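Local coordinates for sugar-binding transport ATP-binding protein (Pyrococcus horikoshii, PDB 1V43) that probably hydrolyses ATP to drive sugar uptake, as the nucleotide-binding subunit of an ABC transporter, at residues E15-R20 and E61-G66; I7-V12 and K190-T195; L30-K35 and G218-I223. All coordinates share one frame; numbering follows the deposited sequence.

Contact 1 (E15-R20 and E61-G66); sequences ENLTKR and EEPTEG
A classic beta bulge, with T64 and E65 both set against T18, joins strands 12-21 and 65-70 in the antiparallel sheet of this ABC ATPase domain. T18 N gives a nearly straight bond to E65 O at 3.0 Å. T18 O in turn takes T64 N at 2.8 Å and, weakly, E65 N, so one oxygen serves both residues of the bulge. T64 then reaches past the pair: its OG1 accepts R20 N at 3.2 Å, while CG2 lies 3.5 Å above one face of the R20 guanidinium, toward its rim. K19 leaves with CG anti to its backbone N (chi1 178°) and bends at chi2, which brings NZ to within 2.7 Å of E62 O, almost in line with the C=O bond. L17 CD2 presses on P63 CB at 3.3 Å, and both side chains touch M56 of helix 50-58. The K19 chain also touches T52, an ATP-binding residue, and its ammonium makes a cation-pi contact with F21, another. The E61 carboxylate is salt-bridged to R55 through OE2; its OE1 stands 4.2 Å from K19 NZ, short of a salt bridge, and probably adds no more than a weak long-range attraction to the lysine's bond with a neutral carbonyl.

Contact 2 (I7-V12 and K190-T195); sequences IKMVEV and KLKVTT
I7 lays its CG2 methyl against V193 CB at 3.5 Å, a tight fit, while CG1 meets L191 CD2 at 4.1 Å. The contact packs the N-terminal lead-in to strand 12-21 along the turn between helix 174-191 and strand 194-199, a helix-to-strand connection of the P-loop NTPase core. K192, the first residue past the helix, has positive phi (60°), and its carbonyl faces M9, whose CG lies 3.4 Å from K192 O. M9 SD meanwhile sits beside K192 CB, whereas the lysine's ammonium turns off to G37 O. Further along, T194 OG1 gives its hydrogen to V10 O at 2.7 Å from above the carbonyl plane. In T194, OG1 stands anti to the carbonyl carbon and beside the backbone N (chi1 -58°), where it also receives G37 N. A valine in place of T194 would probably leave V10 O without this donor and G37 N without its acceptor, and so loosen the lead-in from the strand. Between the two backbones sits a water that donates to K8 O, at a distance doubtfully short, and accepts from V10 N and from T194 N, the latter at 2.9 Å.

Contact 3 (L30-K35 and G218-I223); sequences LNLTIK and GQLLQI
L220 is the central bump here, its side chain pushed toward strand 30-34 over the backbone between L30 and L32. Its CG stands anti to the backbone N (chi1 172°), which carries the branch out to the facing strand: CD2 comes to 3.6 Å from N31 O and rests more loosely on L32 CG at 4.3 Å. L30 answers from one side, its CD1 meeting L220 CB at 3.6 Å, with the two leucines crossing at about a right angle. The next bump is I223, extended through both torsions and ending in CD1, which butts against L32 CD2 at 3.4 Å, tighter than usual for two carbons. L32 thus fills the hollow between L220 and I223, just as L220 fits between L30 and L32. No hydrogen bond links the segments; they meet only through apolar atoms and the one carbonyl oxygen. The strand axes pass 7.2 Å apart at 53°. L40 of strand 39-43 touches both L32 and I223, and A213 touches L220. This is face packing between two separate sheets, the antiparallel one and the edge of the mixed one, characteristic of the ABC ATPase domain, whose antiparallel beta subdomain packs on the P-loop core.

In the fold
From the N terminus, the chain enters contact 2 at 7-12, continues, with a bulge at N16 and L17, through 15-20 of contact 1, and turns back along strand 24-34, where 30-35 opens contact 3. Strands 12-21 and 24-34 are neighbours in the antiparallel sheet, so L17 and V12 both bond to the backbone of 30-35. Contact 1 closes first, at 61-66, after the P-loop and helix 50-58. Contact 2 closes at 190-195 and holds contact 1 nested within its long loop; contact 3 closes last, at 218-223, crossing both. Contact 1 thus works inside the antiparallel sheet, while contacts 2 and 3 tie that sheet and its lead-in to the mixed sheet, at strands 194-199 and 219-224.

Contact 1 (E15-R20 and E61-G66)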
ATOM      1  N   GLU A  15       0.221 -34.305  -3.642  1.00 28.05           N
ATOM      2  CA  GLU A  15       1.101 -35.242  -2.927  1.00 32.77           C
ATOM      3  C   GLU A  15       2.509 -35.253  -3.429  1.00 32.11           C
ATOM      4  O   GLU A  15       2.745 -35.555  -4.598  1.00 33.92           O
ATOM      5  CB  GLU A  15       0.623 -36.686  -3.035  1.00 39.21           C
ATOM      6  CG  GLU A  15      -0.770 -36.986  -2.585  1.00 41.87           C
ATOM      7  CD  GLU A  15      -0.938 -38.471  -2.283  1.00 46.90           C
ATOM      8  OE1 GLU A  15      -0.374 -39.319  -3.020  1.00 39.45           O
ATOM      9  OE2 GLU A  15      -1.638 -38.783  -1.306  1.00 41.77           O
ATOM     10  N   ASN A  16       3.445 -34.958  -2.534  1.00 40.77           N
ATOM     11  CA  ASN A  16       4.863 -34.944  -2.872  1.00 36.31           C
ATOM     12  C   ASN A  16       5.068 -34.376  -4.259  1.00 35.82           C
ATOM     13  O   ASN A  16       5.784 -34.953  -5.077  1.00 40.31           O
ATOM     14  CB  ASN A  16       5.435 -36.365  -2.803  1.00 46.39           C
ATOM     15  CG  ASN A  16       6.953 -36.389  -2.927  1.00 58.17           C
ATOM     16  OD1 ASN A  16       7.518 -36.156  -4.007  1.00 57.57           O
ATOM     17  ND2 ASN A  16       7.622 -36.653  -1.814  1.00 54.72           N
ATOM     18  N   LEU A  17       4.420 -33.246  -4.524  1.00 38.46           N
ATOM     19  CA  LEU A  17       4.511 -32.580  -5.818  1.00 33.64           C
ATOM     20  C   LEU A  17       5.838 -31.859  -5.966  1.00 31.79           C
ATOM     21  O   LEU A  17       6.198 -31.013  -5.141  1.00 30.28           O
ATOM     22  CB  LEU A  17       3.397 -31.537  -5.981  1.00 32.61           C
ATOM     23  CG  LEU A  17       2.243 -31.680  -6.972  1.00 37.97           C
ATOM     24  CD1 LEU A  17       1.746 -30.274  -7.326  1.00 27.45           C
ATOM     25  CD2 LEU A  17       2.676 -32.413  -8.223  1.00 23.19           C
ATOM     26  N   THR A  18       6.550 -32.180  -7.035  1.00 26.22           N
ATOM     27  CA  THR A  18       7.819 -31.543  -7.322  1.00 27.74           C
ATOM     28  C   THR A  18       7.841 -31.172  -8.796  1.00 32.47           C
ATOM     29  O   THR A  18       7.262 -31.865  -9.636  1.00 30.51           O
ATOM     30  CB  THR A  18       9.015 -32.492  -7.050  1.00 36.35           C
ATOM     31  OG1 THR A  18       9.149 -32.723  -5.642  1.00 29.33           O
ATOM     32  CG2 THR A  18      10.293 -31.893  -7.597  1.00 31.67           C
ATOM     33  N   LYS A  19       8.513 -30.074  -9.105  1.00 32.22           N
ATOM     34  CA  LYS A  19       8.643 -29.629 -10.479  1.00 36.91           C
ATOM     35  C   LYS A  19      10.020 -29.013 -10.681  1.00 39.20           C
ATOM     36  O   LYS A  19      10.306 -27.959 -10.132  1.00 40.86           O
ATOM     37  CB  LYS A  19       7.567 -28.586 -10.810  1.00 35.47           C
ATOM     38  CG  LYS A  19       7.666 -28.023 -12.215  1.00 35.18           C
ATOM     39  CD  LYS A  19       7.516 -29.116 -13.255  1.00 34.24           C
ATOM     40  CE  LYS A  19       7.481 -28.533 -14.648  1.00 44.27           C
ATOM     41  NZ  LYS A  19       6.958 -29.524 -15.618  1.00 43.84           N
ATOM     42  N   ARG A  20      10.882 -29.664 -11.453  1.00 47.52           N
ATOM     43  CA  ARG A  20      12.200 -29.084 -11.705  1.00 55.95           C
ATOM     44  C   ARG A  20      12.440 -28.813 -13.181  1.00 57.11           C
ATOM     45  O   ARG A  20      12.369 -29.717 -14.004  1.00 63.87           O
ATOM     46  CB  ARG A  20      13.325 -29.976 -11.161  1.00 53.89           C
ATOM     47  CG  ARG A  20      13.216 -31.438 -11.519  1.00 57.94           C
ATOM     48  CD  ARG A  20      14.481 -32.183 -11.121  1.00 63.17           C
ATOM     49  NE  ARG A  20      14.227 -33.609 -10.932  1.00 64.46           N
ATOM     50  CZ  ARG A  20      13.698 -34.130  -9.827  1.00 69.10           C
ATOM     51  NH1 ARG A  20      13.374 -33.343  -8.808  1.00 63.62           N
ATOM     52  NH2 ARG A  20      13.484 -35.437  -9.741  1.00 72.04           N
ATOM     53  N   GLU A  61       0.797 -27.725 -16.880  1.00 42.91           N
ATOM     54  CA  GLU A  61       2.141 -28.207 -16.619  1.00 44.75           C
ATOM     55  C   GLU A  61       2.016 -29.534 -15.889  1.00 42.31           C
ATOM     56  O   GLU A  61       1.081 -29.719 -15.104  1.00 35.23           O
ATOM     57  CB  GLU A  61       2.891 -27.190 -15.750  1.00 48.99           C
ATOM     58  CG  GLU A  61       4.385 -27.203 -15.936  1.00 58.77           C
ATOM     59  CD  GLU A  61       4.962 -25.804 -16.017  1.00 64.35           C
ATOM     60  OE1 GLU A  61       5.960 -25.616 -16.746  1.00 71.96           O
ATOM     61  OE2 GLU A  61       4.427 -24.894 -15.353  1.00 63.35           O
ATOM     62  N   GLU A  62       2.938 -30.457 -16.162  1.00 34.26           N
ATOM     63  CA  GLU A  62       2.937 -31.756 -15.501  1.00 33.79           C
ATOM     64  C   GLU A  62       4.007 -31.737 -14.414  1.00 31.98           C
ATOM     65  O   GLU A  62       5.010 -31.028 -14.532  1.00 33.87           O
ATOM     66  CB  GLU A  62       3.249 -32.882 -16.507  1.00 33.71           C
ATOM     67  CG  GLU A  62       2.161 -33.105 -17.568  1.00 39.89           C
ATOM     68  CD  GLU A  62       0.941 -33.831 -17.022  1.00 34.95           C
ATOM     69  OE1 GLU A  62       0.584 -33.611 -15.847  1.00 35.71           O
ATOM     70  OE2 GLU A  62       0.332 -34.616 -17.770  1.00 26.10           O
ATOM     71  N   PRO A  63       3.802 -32.500 -13.333  1.00 31.37           N
ATOM     72  CA  PRO A  63       4.772 -32.556 -12.239  1.00 36.51           C
ATOM     73  C   PRO A  63       5.933 -33.460 -12.669  1.00 39.58           C
ATOM     74  O   PRO A  63       5.797 -34.262 -13.597  1.00 33.76           O
ATOM     75  CB  PRO A  63       3.994 -33.210 -11.099  1.00 27.86           C
ATOM     76  CG  PRO A  63       2.578 -33.173 -11.535  1.00 39.24           C
ATOM     77  CD  PRO A  63       2.624 -33.312 -13.010  1.00 30.66           C
ATOM     78  N   THR A  64       7.057 -33.326 -11.976  1.00 40.08           N
ATOM     79  CA  THR A  64       8.243 -34.124 -12.238  1.00 39.65           C
ATOM     80  C   THR A  64       8.119 -35.338 -11.333  1.00 41.69           C
ATOM     81  O   THR A  64       8.668 -36.404 -11.591  1.00 51.57           O
ATOM     82  CB  THR A  64       9.514 -33.329 -11.891  1.00 41.58           C
ATOM     83  OG1 THR A  64       9.670 -32.245 -12.822  1.00 37.58           O
ATOM     84  CG2 THR A  64      10.736 -34.227 -11.938  1.00 42.99           C
ATOM     85  N   GLU A  65       7.356 -35.159 -10.269  1.00 35.42           N
ATOM     86  CA  GLU A  65       7.121 -36.204  -9.307  1.00 34.75           C
ATOM     87  C   GLU A  65       5.867 -35.815  -8.537  1.00 32.85           C
ATOM     88  O   GLU A  65       5.515 -34.638  -8.463  1.00 31.94           O
ATOM     89  CB  GLU A  65       8.314 -36.307  -8.355  1.00 41.08           C
ATOM     90  CG  GLU A  65       8.365 -37.586  -7.528  1.00 54.22           C
ATOM     91  CD  GLU A  65       9.623 -37.678  -6.677  1.00 64.68           C
ATOM     92  OE1 GLU A  65      10.713 -37.305  -7.177  1.00 66.31           O
ATOM     93  OE2 GLU A  65       9.522 -38.133  -5.514  1.00 58.62           O
ATOM     94  N   GLY A  66       5.185 -36.802  -7.975  1.00 31.28           N
ATOM     95  CA  GLY A  66       3.998 -36.506  -7.203  1.00 28.14           C
ATOM     96  C   GLY A  66       2.680 -36.749  -7.908  1.00 33.03           C
ATOM     97  O   GLY A  66       2.623 -37.097  -9.091  1.00 32.43           O
TER

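Contact 2 (I7-V12 and K190-T195)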
ATOM      1  N   ILE A   7     -22.721 -26.190  -8.296  1.00 56.80           N
ATOM      2  CA  ILE A   7     -21.326 -26.343  -7.884  1.00 48.38           C
ATOM      3  C   ILE A   7     -21.098 -27.380  -6.781  1.00 45.64           C
ATOM      4  O   ILE A   7     -21.884 -27.485  -5.842  1.00 42.97           O
ATOM      5  CB  ILE A   7     -20.774 -24.986  -7.390  1.00 52.26           C
ATOM      6  CG1 ILE A   7     -21.006 -23.911  -8.451  1.00 43.99           C
ATOM      7  CG2 ILE A   7     -19.292 -25.109  -7.055  1.00 45.38           C
ATOM      8  CD1 ILE A   7     -20.245 -24.150  -9.720  1.00 50.61           C
ATOM      9  N   LYS A   8     -20.007 -28.130  -6.896  1.00 42.79           N
ATOM     10  CA  LYS A   8     -19.663 -29.151  -5.903  1.00 46.58           C
ATOM     11  C   LYS A   8     -18.513 -28.658  -5.035  1.00 42.34           C
ATOM     12  O   LYS A   8     -17.767 -27.764  -5.442  1.00 43.61           O
ATOM     13  CB  LYS A   8     -19.201 -30.436  -6.589  1.00 51.10           C
ATOM     14  CG  LYS A   8     -19.979 -30.823  -7.825  1.00 60.10           C
ATOM     15  CD  LYS A   8     -19.285 -31.970  -8.539  1.00 62.02           C
ATOM     16  CE  LYS A   8     -19.967 -32.307  -9.852  1.00 66.73           C
ATOM     17  NZ  LYS A   8     -19.186 -33.326 -10.602  1.00 66.90           N
ATOM     18  N   MET A   9     -18.376 -29.229  -3.841  1.00 36.52           N
ATOM     19  CA  MET A   9     -17.266 -28.881  -2.952  1.00 36.87           C
ATOM     20  C   MET A   9     -16.259 -30.025  -3.115  1.00 38.77           C
ATOM     21  O   MET A   9     -16.469 -31.132  -2.621  1.00 33.58           O
ATOM     22  CB  MET A   9     -17.731 -28.757  -1.492  1.00 31.63           C
ATOM     23  CG  MET A   9     -18.726 -27.608  -1.260  1.00 37.20           C
ATOM     24  SD  MET A   9     -19.160 -27.263   0.484  1.00 47.39           S
ATOM     25  CE  MET A   9     -20.545 -28.404   0.724  1.00 43.64           C
ATOM     26  N   VAL A  10     -15.176 -29.750  -3.838  1.00 36.92           N
ATOM     27  CA  VAL A  10     -14.157 -30.753  -4.116  1.00 29.82           C
ATOM     28  C   VAL A  10     -12.811 -30.565  -3.401  1.00 30.06           C
ATOM     29  O   VAL A  10     -12.098 -29.569  -3.595  1.00 24.75           O
ATOM     30  CB  VAL A  10     -13.911 -30.833  -5.645  1.00 31.48           C
ATOM     31  CG1 VAL A  10     -12.825 -31.834  -5.959  1.00 31.36           C
ATOM     32  CG2 VAL A  10     -15.202 -31.206  -6.349  1.00 31.54           C
ATOM     33  N   GLU A  11     -12.461 -31.539  -2.571  1.00 25.20           N
ATOM     34  CA  GLU A  11     -11.198 -31.487  -1.860  1.00 21.95           C
ATOM     35  C   GLU A  11     -10.071 -31.750  -2.853  1.00 22.42           C
ATOM     36  O   GLU A  11     -10.191 -32.628  -3.703  1.00 23.14           O
ATOM     37  CB  GLU A  11     -11.151 -32.544  -0.756  1.00 22.58           C
ATOM     38  CG  GLU A  11      -9.792 -32.657  -0.123  1.00 22.71           C
ATOM     39  CD  GLU A  11      -9.796 -33.587   1.068  1.00 29.83           C
ATOM     40  OE1 GLU A  11     -10.501 -33.266   2.045  1.00 26.53           O
ATOM     41  OE2 GLU A  11      -9.103 -34.633   1.019  1.00 22.03           O
ATOM     42  N   VAL A  12      -8.986 -30.983  -2.744  1.00 22.32           N
ATOM     43  CA  VAL A  12      -7.835 -31.134  -3.625  1.00 23.74           C
ATOM     44  C   VAL A  12      -6.580 -31.518  -2.840  1.00 23.49           C
ATOM     45  O   VAL A  12      -6.203 -30.843  -1.871  1.00 22.95           O
ATOM     46  CB  VAL A  12      -7.548 -29.825  -4.402  1.00 24.35           C
ATOM     47  CG1 VAL A  12      -6.286 -29.984  -5.243  1.00 20.93           C
ATOM     48  CG2 VAL A  12      -8.714 -29.502  -5.305  1.00 22.80           C
ATOM     49  N   LYS A 190     -20.519 -17.858  -1.370  1.00 31.79           N
ATOM     50  CA  LYS A 190     -21.879 -18.193  -1.742  1.00 29.53           C
ATOM     51  C   LYS A 190     -21.824 -19.517  -2.521  1.00 27.17           C
ATOM     52  O   LYS A 190     -22.637 -20.416  -2.312  1.00 27.22           O
ATOM     53  CB  LYS A 190     -22.472 -17.073  -2.610  1.00 34.27           C
ATOM     54  CG  LYS A 190     -23.968 -17.192  -2.851  1.00 46.47           C
ATOM     55  CD  LYS A 190     -24.533 -15.955  -3.550  1.00 51.92           C
ATOM     56  CE  LYS A 190     -26.016 -16.137  -3.858  1.00 61.04           C
ATOM     57  NZ  LYS A 190     -26.585 -14.999  -4.646  1.00 67.22           N
ATOM     58  N   LEU A 191     -20.842 -19.646  -3.402  1.00 21.32           N
ATOM     59  CA  LEU A 191     -20.724 -20.850  -4.226  1.00 26.00           C
ATOM     60  C   LEU A 191     -20.088 -22.033  -3.521  1.00 25.38           C
ATOM     61  O   LEU A 191     -20.422 -23.187  -3.792  1.00 19.60           O
ATOM     62  CB  LEU A 191     -19.930 -20.533  -5.499  1.00 23.15           C
ATOM     63  CG  LEU A 191     -20.627 -19.598  -6.494  1.00 23.44           C
ATOM     64  CD1 LEU A 191     -19.724 -19.351  -7.694  1.00 26.61           C
ATOM     65  CD2 LEU A 191     -21.968 -20.209  -6.930  1.00 22.49           C
ATOM     66  N   LYS A 192     -19.194 -21.733  -2.589  1.00 24.13           N
ATOM     67  CA  LYS A 192     -18.459 -22.756  -1.870  1.00 27.26           C
ATOM     68  C   LYS A 192     -17.664 -23.598  -2.853  1.00 28.45           C
ATOM     69  O   LYS A 192     -17.475 -24.795  -2.622  1.00 32.16           O
ATOM     70  CB  LYS A 192     -19.391 -23.660  -1.045  1.00 24.28           C
ATOM     71  CG  LYS A 192     -20.008 -22.979   0.173  1.00 28.58           C
ATOM     72  CD  LYS A 192     -18.956 -22.267   1.012  1.00 37.32           C
ATOM     73  CE  LYS A 192     -17.763 -23.167   1.361  1.00 38.14           C
ATOM     74  NZ  LYS A 192     -16.693 -22.429   2.103  1.00 33.75           N
ATOM     75  N   VAL A 193     -17.230 -22.993  -3.964  1.00 21.33           N
ATOM     76  CA  VAL A 193     -16.407 -23.728  -4.921  1.00 21.48           C
ATOM     77  C   VAL A 193     -14.949 -23.646  -4.422  1.00 22.51           C
ATOM     78  O   VAL A 193     -14.468 -22.563  -4.092  1.00 24.09           O
ATOM     79  CB  VAL A 193     -16.485 -23.149  -6.385  1.00 27.31           C
ATOM     80  CG1 VAL A 193     -16.009 -21.681  -6.449  1.00 23.00           C
ATOM     81  CG2 VAL A 193     -15.607 -23.996  -7.307  1.00 23.19           C
ATOM     82  N   THR A 194     -14.261 -24.789  -4.345  1.00 22.24           N
ATOM     83  CA  THR A 194     -12.861 -24.827  -3.890  1.00 18.77           C
ATOM     84  C   THR A 194     -12.067 -23.885  -4.784  1.00 17.18           C
ATOM     85  O   THR A 194     -12.089 -24.018  -5.995  1.00 19.25           O
ATOM     86  CB  THR A 194     -12.290 -26.252  -3.975  1.00 19.47           C
ATOM     87  OG1 THR A 194     -13.095 -27.126  -3.180  1.00 22.38           O
ATOM     88  CG2 THR A 194     -10.869 -26.288  -3.467  1.00 15.89           C
ATOM     89  N   THR A 195     -11.366 -22.935  -4.181  1.00 19.92           N
ATOM     90  CA  THR A 195     -10.635 -21.928  -4.938  1.00 17.69           C
ATOM     91  C   THR A 195      -9.194 -21.844  -4.474  1.00 21.95           C
ATOM     92  O   THR A 195      -8.930 -21.751  -3.278  1.00 20.98           O
ATOM     93  CB  THR A 195     -11.321 -20.509  -4.748  1.00 21.07           C
ATOM     94  OG1 THR A 195     -12.687 -20.582  -5.155  1.00 22.31           O
ATOM     95  CG2 THR A 195     -10.632 -19.426  -5.571  1.00 21.17           C
TER
HETATM   96  O   HOH W   1     -15.292 -27.214  -5.477  1.00 24.25           O

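Contact 3 (L30-K35 and G218-I223)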
ATOM      1  N   LEU A  30       5.942 -30.523  -2.490  1.00 33.97           N
ATOM      2  CA  LEU A  30       4.814 -29.849  -1.885  1.00 28.31           C
ATOM      3  C   LEU A  30       3.756 -30.865  -1.446  1.00 29.29           C
ATOM      4  O   LEU A  30       3.367 -31.746  -2.206  1.00 28.99           O
ATOM      5  CB  LEU A  30       4.213 -28.858  -2.901  1.00 27.32           C
ATOM      6  CG  LEU A  30       3.040 -27.983  -2.464  1.00 25.26           C
ATOM      7  CD1 LEU A  30       3.475 -27.079  -1.336  1.00 27.61           C
ATOM      8  CD2 LEU A  30       2.561 -27.138  -3.648  1.00 26.32           C
ATOM      9  N   ASN A  31       3.312 -30.746  -0.202  1.00 28.33           N
ATOM     10  CA  ASN A  31       2.274 -31.602   0.335  1.00 26.72           C
ATOM     11  C   ASN A  31       1.188 -30.676   0.860  1.00 31.43           C
ATOM     12  O   ASN A  31       1.412 -29.864   1.763  1.00 31.48           O
ATOM     13  CB  ASN A  31       2.842 -32.508   1.421  1.00 32.34           C
ATOM     14  CG  ASN A  31       3.624 -33.674   0.833  1.00 35.57           C
ATOM     15  OD1 ASN A  31       4.852 -33.697   0.860  1.00 43.05           O
ATOM     16  ND2 ASN A  31       2.903 -34.638   0.269  1.00 40.53           N
ATOM     17  N   LEU A  32       0.008 -30.781   0.265  1.00 27.79           N
ATOM     18  CA  LEU A  32      -1.082 -29.899   0.629  1.00 26.82           C
ATOM     19  C   LEU A  32      -2.450 -30.534   0.458  1.00 27.25           C
ATOM     20  O   LEU A  32      -2.730 -31.147  -0.568  1.00 31.31           O
ATOM     21  CB  LEU A  32      -1.030 -28.661  -0.270  1.00 33.33           C
ATOM     22  CG  LEU A  32      -0.956 -27.259   0.307  1.00 35.00           C
ATOM     23  CD1 LEU A  32      -1.057 -26.232  -0.822  1.00 32.82           C
ATOM     24  CD2 LEU A  32      -2.077 -27.080   1.306  1.00 40.94           C
ATOM     25  N   THR A  33      -3.300 -30.365   1.459  1.00 26.83           N
ATOM     26  CA  THR A  33      -4.664 -30.858   1.384  1.00 31.89           C
ATOM     27  C   THR A  33      -5.581 -29.635   1.436  1.00 31.76           C
ATOM     28  O   THR A  33      -5.785 -29.042   2.494  1.00 40.66           O
ATOM     29  CB  THR A  33      -4.996 -31.815   2.538  1.00 27.41           C
ATOM     30  OG1 THR A  33      -4.129 -32.950   2.477  1.00 32.71           O
ATOM     31  CG2 THR A  33      -6.418 -32.294   2.431  1.00 29.94           C
ATOM     32  N   ILE A  34      -6.095 -29.251   0.271  1.00 29.47           N
ATOM     33  CA  ILE A  34      -6.989 -28.108   0.121  1.00 26.28           C
ATOM     34  C   ILE A  34      -8.425 -28.549   0.376  1.00 23.78           C
ATOM     35  O   ILE A  34      -8.988 -29.308  -0.401  1.00 28.79           O
ATOM     36  CB  ILE A  34      -6.828 -27.523  -1.289  1.00 22.80           C
ATOM     37  CG1 ILE A  34      -5.370 -27.073  -1.451  1.00 22.64           C
ATOM     38  CG2 ILE A  34      -7.733 -26.330  -1.475  1.00 18.12           C
ATOM     39  CD1 ILE A  34      -4.916 -26.915  -2.844  1.00 21.43           C
ATOM     40  N   LYS A  35      -9.023 -28.060   1.463  1.00 23.95           N
ATOM     41  CA  LYS A  35     -10.375 -28.479   1.832  1.00 24.60           C
ATOM     42  C   LYS A  35     -11.477 -28.122   0.845  1.00 29.00           C
ATOM     43  O   LYS A  35     -11.441 -27.071   0.195  1.00 27.44           O
ATOM     44  CB  LYS A  35     -10.710 -27.981   3.248  1.00 34.69           C
ATOM     45  CG  LYS A  35      -9.681 -28.472   4.296  1.00 36.83           C
ATOM     46  CD  LYS A  35      -9.988 -28.020   5.720  1.00 44.22           C
ATOM     47  CE  LYS A  35      -8.791 -28.289   6.650  1.00 29.36           C
ATOM     48  NZ  LYS A  35      -9.067 -27.900   8.067  1.00 52.24           N
ATOM     49  N   GLY A 218      10.269 -22.546  -3.693  1.00 33.10           N
ATOM     50  CA  GLY A 218       9.635 -23.829  -3.934  1.00 30.26           C
ATOM     51  C   GLY A 218       9.129 -24.635  -2.753  1.00 31.31           C
ATOM     52  O   GLY A 218       8.608 -25.737  -2.945  1.00 39.04           O
ATOM     53  N   GLN A 219       9.265 -24.122  -1.538  1.00 24.90           N
ATOM     54  CA  GLN A 219       8.791 -24.866  -0.374  1.00 31.40           C
ATOM     55  C   GLN A 219       7.618 -24.231   0.342  1.00 32.28           C
ATOM     56  O   GLN A 219       7.475 -23.008   0.375  1.00 32.38           O
ATOM     57  CB  GLN A 219       9.902 -25.045   0.655  1.00 37.38           C
ATOM     58  CG  GLN A 219      11.096 -25.868   0.201  1.00 50.80           C
ATOM     59  CD  GLN A 219      11.687 -26.671   1.345  1.00 57.95           C
ATOM     60  OE1 GLN A 219      11.106 -27.667   1.777  1.00 56.85           O
ATOM     61  NE2 GLN A 219      12.833 -26.231   1.856  1.00 55.56           N
ATOM     62  N   LEU A 220       6.780 -25.079   0.921  1.00 35.18           N
ATOM     63  CA  LEU A 220       5.639 -24.613   1.694  1.00 34.37           C
ATOM     64  C   LEU A 220       6.175 -24.305   3.083  1.00 35.41           C
ATOM     65  O   LEU A 220       6.517 -25.216   3.842  1.00 40.23           O
ATOM     66  CB  LEU A 220       4.584 -25.705   1.805  1.00 34.39           C
ATOM     67  CG  LEU A 220       3.428 -25.375   2.748  1.00 40.52           C
ATOM     68  CD1 LEU A 220       2.696 -24.115   2.263  1.00 28.74           C
ATOM     69  CD2 LEU A 220       2.479 -26.570   2.812  1.00 30.66           C
ATOM     70  N   LEU A 221       6.267 -23.028   3.421  1.00 30.48           N
ATOM     71  CA  LEU A 221       6.766 -22.655   4.738  1.00 26.63           C
ATOM     72  C   LEU A 221       5.707 -22.796   5.816  1.00 27.32           C
ATOM     73  O   LEU A 221       5.991 -23.275   6.918  1.00 31.12           O
ATOM     74  CB  LEU A 221       7.298 -21.226   4.721  1.00 26.44           C
ATOM     75  CG  LEU A 221       8.490 -21.011   3.789  1.00 32.80           C
ATOM     76  CD1 LEU A 221       9.072 -19.623   4.015  1.00 39.42           C
ATOM     77  CD2 LEU A 221       9.548 -22.072   4.067  1.00 39.91           C
ATOM     78  N   GLN A 222       4.475 -22.408   5.502  1.00 24.16           N
ATOM     79  CA  GLN A 222       3.411 -22.497   6.492  1.00 25.48           C
ATOM     80  C   GLN A 222       2.028 -22.352   5.866  1.00 25.33           C
ATOM     81  O   GLN A 222       1.848 -21.639   4.883  1.00 27.70           O
ATOM     82  CB  GLN A 222       3.609 -21.390   7.554  1.00 24.20           C
ATOM     83  CG  GLN A 222       2.559 -21.350   8.676  1.00 24.88           C
ATOM     84  CD  GLN A 222       2.911 -20.383   9.813  1.00 33.73           C
ATOM     85  OE1 GLN A 222       3.965 -19.734   9.812  1.00 31.08           O
ATOM     86  NE2 GLN A 222       2.023 -20.286  10.788  1.00 28.60           N
ATOM     87  N   ILE A 223       1.058 -23.071   6.416  1.00 29.94           N
ATOM     88  CA  ILE A 223      -0.306 -22.920   5.960  1.00 27.98           C
ATOM     89  C   ILE A 223      -1.181 -22.747   7.204  1.00 27.98           C
ATOM     90  O   ILE A 223      -0.981 -23.413   8.222  1.00 24.94           O
ATOM     91  CB  ILE A 223      -0.819 -24.113   5.090  1.00 30.42           C
ATOM     92  CG1 ILE A 223      -2.237 -23.784   4.604  1.00 28.10           C
ATOM     93  CG2 ILE A 223      -0.801 -25.435   5.874  1.00 29.83           C
ATOM     94  CD1 ILE A 223      -2.891 -24.842   3.753  1.00 28.86           C
TER